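Local coordinates for protein agmatinase (Deinococcus radiodurans, PDB 1WOH) that probably hydrolyses agmatine to putrescine and urea, as a manganese-dependent member of the arginase (ureohydrolase) family, at residues Q28-A33 and E299-V304; P64-L69 and L292-L297; R129-V134 and T266-D271. All blocks are in the same frame, centred on the assembly; numbering follows the deposited sequence.

Contact 1. Residues Q28-A33 and E299-V304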
loop_
_atom_site.group_PDB
_atom_site.type_symbol
_atom_site.label_atom_id
_atom_site.label_comp_id
_atom_site.label_asym_id
_atom_site.label_seq_id
_atom_site.Cartn_x
_atom_site.Cartn_y
_atom_site.Cartn_z
ATOM N N GLN A 28 -27.646 -30.126 -7.478
ATOM C CA GLN A 28 -27.632 -30.615 -6.108
ATOM C C GLN A 28 -26.182 -30.846 -5.706
ATOM O O GLN A 28 -25.398 -31.397 -6.478
ATOM C CB GLN A 28 -28.420 -31.923 -5.986
ATOM C CG GLN A 28 -29.930 -31.763 -6.092
ATOM C CD GLN A 28 -30.665 -33.094 -6.052
ATOM O OE1 GLN A 28 -30.498 -33.880 -5.119
ATOM N NE2 GLN A 28 -31.485 -33.351 -7.068
ATOM N N ALA A 29 -25.822 -30.407 -4.506
ATOM C CA ALA A 29 -24.463 -30.586 -4.012
ATOM C C ALA A 29 -24.478 -30.628 -2.498
ATOM O O ALA A 29 -25.404 -30.121 -1.863
ATOM C CB ALA A 29 -23.573 -29.458 -4.499
ATOM N N ASP A 30 -23.456 -31.237 -1.914
ATOM C CA ASP A 30 -23.388 -31.322 -0.462
ATOM C C ASP A 30 -23.193 -29.935 0.138
ATOM O O ASP A 30 -23.819 -29.588 1.141
ATOM C CB ASP A 30 -22.239 -32.238 -0.032
ATOM C CG ASP A 30 -22.450 -33.678 -0.465
ATOM O OD1 ASP A 30 -23.589 -34.176 -0.332
ATOM O OD2 ASP A 30 -21.478 -34.312 -0.928
ATOM N N VAL A 31 -22.329 -29.151 -0.498
ATOM C CA VAL A 31 -22.003 -27.795 -0.051
ATOM C C VAL A 31 -22.175 -26.802 -1.198
ATOM O O VAL A 31 -21.734 -27.062 -2.315
ATOM C CB VAL A 31 -20.530 -27.714 0.427
ATOM C CG1 VAL A 31 -20.195 -26.293 0.892
ATOM C CG2 VAL A 31 -20.293 -28.704 1.542
ATOM N N ALA A 32 -22.805 -25.661 -0.918
ATOM C CA ALA A 32 -23.007 -24.642 -1.941
ATOM C C ALA A 32 -22.694 -23.273 -1.357
ATOM O O ALA A 32 -23.182 -22.920 -0.287
ATOM C CB ALA A 32 -24.449 -24.673 -2.460
ATOM N N ALA A 33 -21.865 -22.517 -2.058
ATOM C CA ALA A 33 -21.488 -21.182 -1.608
ATOM C C ALA A 33 -22.334 -20.133 -2.322
ATOM O O ALA A 33 -22.665 -20.286 -3.496
ATOM C CB ALA A 33 -20.010 -20.942 -1.896
ATOM N N GLU A 299 -14.742 -30.455 9.564
ATOM C CA GLU A 299 -15.272 -30.845 10.859
ATOM C C GLU A 299 -16.748 -31.192 10.737
ATOM O O GLU A 299 -17.197 -32.203 11.271
ATOM C CB GLU A 299 -15.089 -29.712 11.874
ATOM C CG GLU A 299 -13.637 -29.355 12.202
ATOM C CD GLU A 299 -12.886 -30.483 12.892
ATOM O OE1 GLU A 299 -13.543 -31.355 13.497
ATOM O OE2 GLU A 299 -11.634 -30.490 12.844
ATOM N N VAL A 300 -17.510 -30.357 10.032
ATOM C CA VAL A 300 -18.938 -30.617 9.873
ATOM C C VAL A 300 -19.199 -31.998 9.262
ATOM O O VAL A 300 -19.915 -32.813 9.840
ATOM C CB VAL A 300 -19.612 -29.539 8.990
ATOM C CG1 VAL A 300 -21.021 -29.974 8.602
ATOM C CG2 VAL A 300 -19.675 -28.219 9.748
ATOM N N PHE A 301 -18.601 -32.272 8.108
ATOM C CA PHE A 301 -18.841 -33.553 7.463
ATOM C C PHE A 301 -18.190 -34.762 8.127
ATOM O O PHE A 301 -18.421 -35.893 7.711
ATOM C CB PHE A 301 -18.471 -33.477 5.983
ATOM C CG PHE A 301 -19.479 -32.729 5.161
ATOM C CD1 PHE A 301 -19.469 -31.341 5.117
ATOM C CD2 PHE A 301 -20.491 -33.411 4.490
ATOM C CE1 PHE A 301 -20.450 -30.640 4.421
ATOM C CE2 PHE A 301 -21.479 -32.723 3.790
ATOM C CZ PHE A 301 -21.461 -31.331 3.755
ATOM N N ASP A 302 -17.400 -34.528 9.168
ATOM C CA ASP A 302 -16.767 -35.628 9.890
ATOM C C ASP A 302 -17.693 -36.130 10.992
ATOM O O ASP A 302 -17.559 -37.262 11.459
ATOM C CB ASP A 302 -15.448 -35.177 10.518
ATOM C CG ASP A 302 -14.237 -35.741 9.802
ATOM O OD1 ASP A 302 -13.108 -35.489 10.266
ATOM O OD2 ASP A 302 -14.411 -36.435 8.779
ATOM N N HIS A 303 -18.634 -35.286 11.409
ATOM C CA HIS A 303 -19.559 -35.661 12.476
ATOM C C HIS A 303 -21.036 -35.546 12.119
ATOM O O HIS A 303 -21.884 -35.518 13.012
ATOM C CB HIS A 303 -19.290 -34.824 13.730
ATOM C CG HIS A 303 -17.885 -34.920 14.233
ATOM N ND1 HIS A 303 -16.837 -34.241 13.648
ATOM C CD2 HIS A 303 -17.348 -35.633 15.252
ATOM C CE1 HIS A 303 -15.716 -34.532 14.285
ATOM N NE2 HIS A 303 -15.998 -35.374 15.261
ATOM N N VAL A 304 -21.357 -35.479 10.831
ATOM C CA VAL A 304 -22.757 -35.372 10.425
ATOM C C VAL A 304 -23.473 -36.698 10.664
ATOM O O VAL A 304 -22.887 -37.767 10.480
ATOM C CB VAL A 304 -22.900 -35.010 8.924
ATOM C CG1 VAL A 304 -24.370 -34.981 8.533
ATOM C CG2 VAL A 304 -22.271 -33.660 8.648
#

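Contact 2. Residues P64-L69 and L292-L297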
loop_
_atom_site.group_PDB
_atom_site.type_symbol
_atom_site.label_atom_id
_atom_site.label_comp_id
_atom_site.label_asym_id
_atom_site.label_seq_id
_atom_site.Cartn_x
_atom_site.Cartn_y
_atom_site.Cartn_z
ATOM N N PRO A 64 -10.566 -28.826 -1.726
ATOM C CA PRO A 64 -10.788 -30.155 -1.147
ATOM C C PRO A 64 -10.605 -31.272 -2.172
ATOM O O PRO A 64 -10.618 -31.021 -3.374
ATOM C CB PRO A 64 -12.225 -30.067 -0.656
ATOM C CG PRO A 64 -12.867 -29.255 -1.747
ATOM C CD PRO A 64 -11.851 -28.136 -1.951
ATOM N N PRO A 65 -10.444 -32.523 -1.706
ATOM C CA PRO A 65 -10.421 -32.942 -0.301
ATOM C C PRO A 65 -9.060 -32.703 0.351
ATOM O O PRO A 65 -8.111 -32.296 -0.319
ATOM C CB PRO A 65 -10.780 -34.419 -0.384
ATOM C CG PRO A 65 -10.091 -34.828 -1.646
ATOM C CD PRO A 65 -10.415 -33.695 -2.600
ATOM N N PHE A 66 -8.970 -32.968 1.653
ATOM C CA PHE A 66 -7.733 -32.758 2.398
ATOM C C PHE A 66 -7.217 -33.995 3.125
ATOM O O PHE A 66 -7.936 -34.606 3.912
ATOM C CB PHE A 66 -7.922 -31.652 3.440
ATOM C CG PHE A 66 -8.443 -30.360 2.876
ATOM C CD1 PHE A 66 -9.793 -30.037 2.969
ATOM C CD2 PHE A 66 -7.580 -29.462 2.261
ATOM C CE1 PHE A 66 -10.278 -28.833 2.459
ATOM C CE2 PHE A 66 -8.053 -28.257 1.747
ATOM C CZ PHE A 66 -9.403 -27.941 1.846
ATOM N N THR A 67 -5.955 -34.336 2.874
ATOM C CA THR A 67 -5.314 -35.477 3.524
ATOM C C THR A 67 -4.302 -34.914 4.528
ATOM O O THR A 67 -3.337 -34.258 4.142
ATOM C CB THR A 67 -4.579 -36.365 2.492
ATOM O OG1 THR A 67 -5.480 -36.710 1.432
ATOM C CG2 THR A 67 -4.078 -37.640 3.146
ATOM N N GLY A 68 -4.532 -35.161 5.813
ATOM C CA GLY A 68 -3.644 -34.643 6.839
ATOM C C GLY A 68 -2.368 -35.428 7.084
ATOM O O GLY A 68 -2.101 -36.437 6.430
ATOM N N LEU A 69 -1.578 -34.961 8.045
ATOM C CA LEU A 69 -0.321 -35.607 8.388
ATOM C C LEU A 69 -0.521 -37.065 8.791
ATOM O O LEU A 69 0.353 -37.900 8.569
ATOM C CB LEU A 69 0.368 -34.851 9.526
ATOM C CG LEU A 69 1.723 -35.411 9.968
ATOM C CD1 LEU A 69 2.692 -35.425 8.794
ATOM C CD2 LEU A 69 2.270 -34.565 11.106
ATOM N N LEU A 292 -10.466 -21.224 7.182
ATOM C CA LEU A 292 -11.358 -21.468 8.306
ATOM C C LEU A 292 -12.660 -22.080 7.804
ATOM O O LEU A 292 -13.193 -23.011 8.410
ATOM C CB LEU A 292 -11.682 -20.164 9.059
ATOM C CG LEU A 292 -12.438 -20.408 10.370
ATOM C CD1 LEU A 292 -11.420 -20.635 11.486
ATOM C CD2 LEU A 292 -13.309 -19.215 10.737
ATOM N N VAL A 293 -13.184 -21.553 6.700
ATOM C CA VAL A 293 -14.433 -22.080 6.161
ATOM C C VAL A 293 -14.232 -23.528 5.734
ATOM O O VAL A 293 -15.042 -24.400 6.069
ATOM C CB VAL A 293 -14.934 -21.258 4.948
ATOM C CG1 VAL A 293 -16.135 -21.947 4.313
ATOM C CG2 VAL A 293 -15.334 -19.847 5.400
ATOM N N MET A 294 -13.143 -23.788 5.015
ATOM C CA MET A 294 -12.871 -25.144 4.551
ATOM C C MET A 294 -12.603 -26.109 5.702
ATOM O O MET A 294 -13.055 -27.258 5.669
ATOM C CB MET A 294 -11.684 -25.167 3.573
ATOM C CG MET A 294 -11.948 -24.487 2.225
ATOM S SD MET A 294 -13.520 -24.914 1.456
ATOM C CE MET A 294 -13.241 -26.683 1.060
ATOM N N GLU A 295 -11.871 -25.658 6.715
ATOM C CA GLU A 295 -11.590 -26.524 7.848
ATOM C C GLU A 295 -12.875 -26.775 8.628
ATOM O O GLU A 295 -13.107 -27.879 9.124
ATOM C CB GLU A 295 -10.530 -25.917 8.771
ATOM C CG GLU A 295 -10.163 -26.843 9.936
ATOM C CD GLU A 295 -8.918 -26.400 10.683
ATOM O OE1 GLU A 295 -8.553 -27.060 11.677
ATOM O OE2 GLU A 295 -8.305 -25.395 10.278
ATOM N N THR A 296 -13.724 -25.758 8.735
ATOM C CA THR A 296 -14.976 -25.944 9.455
ATOM C C THR A 296 -15.818 -27.003 8.750
ATOM O O THR A 296 -16.408 -27.869 9.399
ATOM C CB THR A 296 -15.768 -24.625 9.562
ATOM O OG1 THR A 296 -15.016 -23.689 10.348
ATOM C CG2 THR A 296 -17.114 -24.865 10.239
ATOM N N LEU A 297 -15.869 -26.946 7.425
ATOM C CA LEU A 297 -16.632 -27.934 6.670
ATOM C C LEU A 297 -16.054 -29.339 6.873
ATOM O O LEU A 297 -16.798 -30.323 6.886
ATOM C CB LEU A 297 -16.647 -27.572 5.186
ATOM C CG LEU A 297 -17.444 -26.309 4.837
ATOM C CD1 LEU A 297 -17.207 -25.929 3.384
ATOM C CD2 LEU A 297 -18.925 -26.547 5.092
#

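Contact 3. Residues R129-V134 and T266-D271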
loop_
_atom_site.group_PDB
_atom_site.type_symbol
_atom_site.label_atom_id
_atom_site.label_comp_id
_atom_site.label_asym_id
_atom_site.label_seq_id
_atom_site.Cartn_x
_atom_site.Cartn_y
_atom_site.Cartn_z
ATOM N N ARG A 129 -33.479 -15.429 7.488
ATOM C CA ARG A 129 -34.897 -15.539 7.163
ATOM C C ARG A 129 -35.172 -16.774 6.310
ATOM O O ARG A 129 -36.304 -17.259 6.252
ATOM C CB ARG A 129 -35.397 -14.291 6.426
ATOM C CG ARG A 129 -35.416 -13.027 7.268
ATOM C CD ARG A 129 -36.286 -11.931 6.636
ATOM N NE ARG A 129 -35.842 -11.546 5.299
ATOM C CZ ARG A 129 -36.313 -10.495 4.634
ATOM N NH1 ARG A 129 -37.244 -9.722 5.183
ATOM N NH2 ARG A 129 -35.860 -10.211 3.421
ATOM N N ALA A 130 -34.137 -17.288 5.654
ATOM C CA ALA A 130 -34.298 -18.462 4.808
ATOM C C ALA A 130 -34.351 -19.763 5.607
ATOM O O ALA A 130 -34.524 -20.838 5.032
ATOM C CB ALA A 130 -33.171 -18.527 3.790
ATOM N N PHE A 131 -34.203 -19.665 6.925
ATOM C CA PHE A 131 -34.225 -20.842 7.794
ATOM C C PHE A 131 -35.445 -20.830 8.715
ATOM O O PHE A 131 -35.409 -21.354 9.826
ATOM C CB PHE A 131 -32.946 -20.896 8.640
ATOM C CG PHE A 131 -31.689 -21.053 7.830
ATOM C CD1 PHE A 131 -31.210 -20.005 7.044
ATOM C CD2 PHE A 131 -30.989 -22.257 7.842
ATOM C CE1 PHE A 131 -30.047 -20.155 6.280
ATOM C CE2 PHE A 131 -29.825 -22.421 7.085
ATOM C CZ PHE A 131 -29.353 -21.371 6.301
ATOM N N ALA A 132 -36.531 -20.233 8.245
ATOM C CA ALA A 132 -37.749 -20.152 9.043
ATOM C C ALA A 132 -38.320 -21.523 9.404
ATOM O O ALA A 132 -38.973 -21.672 10.436
ATOM C CB ALA A 132 -38.798 -19.329 8.301
ATOM N N ASP A 133 -38.066 -22.522 8.566
ATOM C CA ASP A 133 -38.596 -23.861 8.808
ATOM C C ASP A 133 -37.720 -24.764 9.668
ATOM O O ASP A 133 -38.010 -25.951 9.813
ATOM C CB ASP A 133 -38.899 -24.557 7.475
ATOM C CG ASP A 133 -37.653 -24.818 6.649
ATOM O OD1 ASP A 133 -37.795 -25.217 5.474
ATOM O OD2 ASP A 133 -36.535 -24.632 7.172
ATOM N N VAL A 134 -36.649 -24.213 10.233
ATOM C CA VAL A 134 -35.763 -25.004 11.084
ATOM C C VAL A 134 -36.222 -24.918 12.538
ATOM O O VAL A 134 -36.168 -23.857 13.163
ATOM C CB VAL A 134 -34.297 -24.513 10.981
ATOM C CG1 VAL A 134 -33.410 -25.325 11.912
ATOM C CG2 VAL A 134 -33.812 -24.631 9.547
ATOM N N THR A 266 -26.393 -30.466 14.611
ATOM C CA THR A 266 -26.738 -30.591 13.207
ATOM C C THR A 266 -26.526 -29.193 12.628
ATOM O O THR A 266 -27.311 -28.287 12.896
ATOM C CB THR A 266 -28.213 -30.987 13.020
ATOM O OG1 THR A 266 -28.446 -32.263 13.629
ATOM C CG2 THR A 266 -28.562 -31.063 11.540
ATOM N N VAL A 267 -25.454 -29.026 11.860
ATOM C CA VAL A 267 -25.117 -27.737 11.251
ATOM C C VAL A 267 -25.946 -27.501 9.987
ATOM O O VAL A 267 -25.857 -28.267 9.025
ATOM C CB VAL A 267 -23.611 -27.687 10.901
ATOM C CG1 VAL A 267 -23.250 -26.328 10.316
ATOM C CG2 VAL A 267 -22.792 -27.959 12.154
ATOM N N VAL A 268 -26.740 -26.431 9.994
ATOM C CA VAL A 268 -27.618 -26.103 8.874
ATOM C C VAL A 268 -27.090 -25.034 7.920
ATOM O O VAL A 268 -27.644 -24.828 6.835
ATOM C CB VAL A 268 -29.005 -25.656 9.399
ATOM C CG1 VAL A 268 -29.578 -26.732 10.310
ATOM C CG2 VAL A 268 -28.879 -24.342 10.168
ATOM N N GLY A 269 -26.019 -24.359 8.315
ATOM C CA GLY A 269 -25.452 -23.334 7.464
ATOM C C GLY A 269 -24.371 -22.545 8.173
ATOM O O GLY A 269 -24.172 -22.683 9.381
ATOM N N LEU A 270 -23.669 -21.714 7.414
ATOM C CA LEU A 270 -22.602 -20.893 7.972
ATOM C C LEU A 270 -22.402 -19.633 7.151
ATOM O O LEU A 270 -22.489 -19.674 5.923
ATOM C CB LEU A 270 -21.289 -21.687 7.994
ATOM C CG LEU A 270 -19.996 -20.924 8.318
ATOM C CD1 LEU A 270 -18.971 -21.865 8.925
ATOM C CD2 LEU A 270 -19.449 -20.266 7.050
ATOM N N ASP A 271 -22.170 -18.508 7.824
ATOM C CA ASP A 271 -21.869 -17.287 7.096
ATOM C C ASP A 271 -20.528 -16.775 7.591
ATOM O O ASP A 271 -20.134 -17.021 8.733
ATOM C CB ASP A 271 -22.994 -16.217 7.187
ATOM C CG ASP A 271 -23.159 -15.583 8.571
ATOM O OD1 ASP A 271 -22.165 -15.366 9.295
ATOM O OD2 ASP A 271 -24.319 -15.252 8.917
#

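Contact 1. Residues Q28-A33 and E299-V304
Glu299 O, in the helical turn that brings Phe301 against Asp30 and Val31, is gripped by two donors. Asp302 N reaches it at 3.1 Å, and His303 ND1 at 3.2 Å in a nearly straight bond (N-H...O 175°), with the oxygen at the edge of the imidazole and in its plane. Both bonds tie Asp302 and His303 back to the turn before them, where helix 284-302 meets the first strand of the central parallel sheet, 31-36. Phe301 does the reaching: with CG beside its own backbone N (chi1 -75°), the ring extends toward the strand and touches through CE1, CZ and CE2, the atoms farthest from its CB. Val31 CG2 packs 3.5 Å from Phe301 CE1, coming in obliquely, while Asp30 offers its methylene, CB lying 3.9 Å from Phe301 CE2. The Asp30 carboxylate takes no part in this touch; OD1 forms a weak, long ion pair with Arg112, a residue that also packs on Phe301. Since no hydrogen bond crosses between strand and helix, the joint is apolar, the outer carbons of one ring resting on a methyl and a methylene, so its strength probably rests on van der Waals fit.

Contact 2. Residues P64-L69 and L292-L297
Met294 meets Pro64 and Phe66 where a small two-stranded antiparallel hairpin, strands 66-67 and 73-74, lies beside helix 284-302 of the alpha/beta arginase fold. The methionine can be followed outward from the helix. Its CB is the first atom to touch, 4.0 Å from Phe66 CZ. CG and SD make no close approach to either residue; bends at chi2 (-46°) and chi3 (-67°) then bring the methyl back to the residues leading into the hairpin, where CE sits 3.6 Å from Pro64 CD and within 3.9 Å of Pro64 CB. The same methyl comes to the Phe66 ring at its edge, near the ring plane, 3.9 Å from CE1. Phe66 thus presents its rim to the helix, while Pro64 CA covers part of one face, 3.8 Å above the plane. A cis peptide bond joins Pro64 to Pro65. A serine in place of Phe66 would probably open a gap between hairpin and helix and leave the methionine tail freer to turn. The hairpin also faces the subunit interface: Arg185 of the second subunit packs on Phe66 and donates from NH1 to Pro65 O. Within the same chain, Phe15 and Phe80 also pack on Met294. On the helix itself, Leu292 O takes two bonds from one residue, Thr296 N at 2.8 Å and Thr296 OG1 at 2.7 Å, arriving from opposite faces of the carbonyl plane.

Contact 3. Residues R129-V134 and T266-D271
Phe131 and Val134, the two ends of a type I beta turn, pack on Val268 in strand 266-273, one of the inner strands of the parallel sheet of this alpha/beta fold. The tight part is at Phe131. Its CE2 lies 3.3 Å from Val268 O, which meets the ring at the edge and in its plane, so the aromatic C-H edge faces a carbonyl oxygen. Next to it Val268 CG2, in the crowded position between backbone N and carbonyl carbon, packs 3.8 Å from Phe131 CE2. At Gly269 the ring comes so near the backbone that a CB would lie only 3.1 Å from Phe131 CZ, a tight fit. The loose part is at Val134, whose CG1 stays 4.4 Å from Val268 CG1. Beyond it the middle of the turn, Ala132 and Asp133, is exposed, although Asp133 OD2 makes a salt bridge to Arg108. That arginine also forms a cation-pi contact with Phe131, and Tyr225 meets the same ring edge-to-face, which further encloses it. The turn lies in the loop between helix 124-128 and strand 137-142. Asn172 ND2 donates to both Phe131 O and Val134 O, and within the turn Val134 N bonds to Phe131 O at 3.1 Å.

Overall arrangement
The three contacts are nested along the chain: contact 3 falls inside the loop closed by contact 2, which itself falls inside that closed by contact 1. Contacts 1 and 2 share helix 284-302, and contacts 1 and 3 both reach the central parallel sheet, through strands 31-36 and 266-273. Their centres lie about 11 Å (1 and 2), 13 Å (1 and 3) and 22 Å (2 and 3) apart. Direct packing joins them: Val31 to Leu297, Val300 to Val267 and Thr296 to Leu270. The C-terminal helix thus connects the sheet to a hairpin at the subunit interface, all away from the manganese-binding residues.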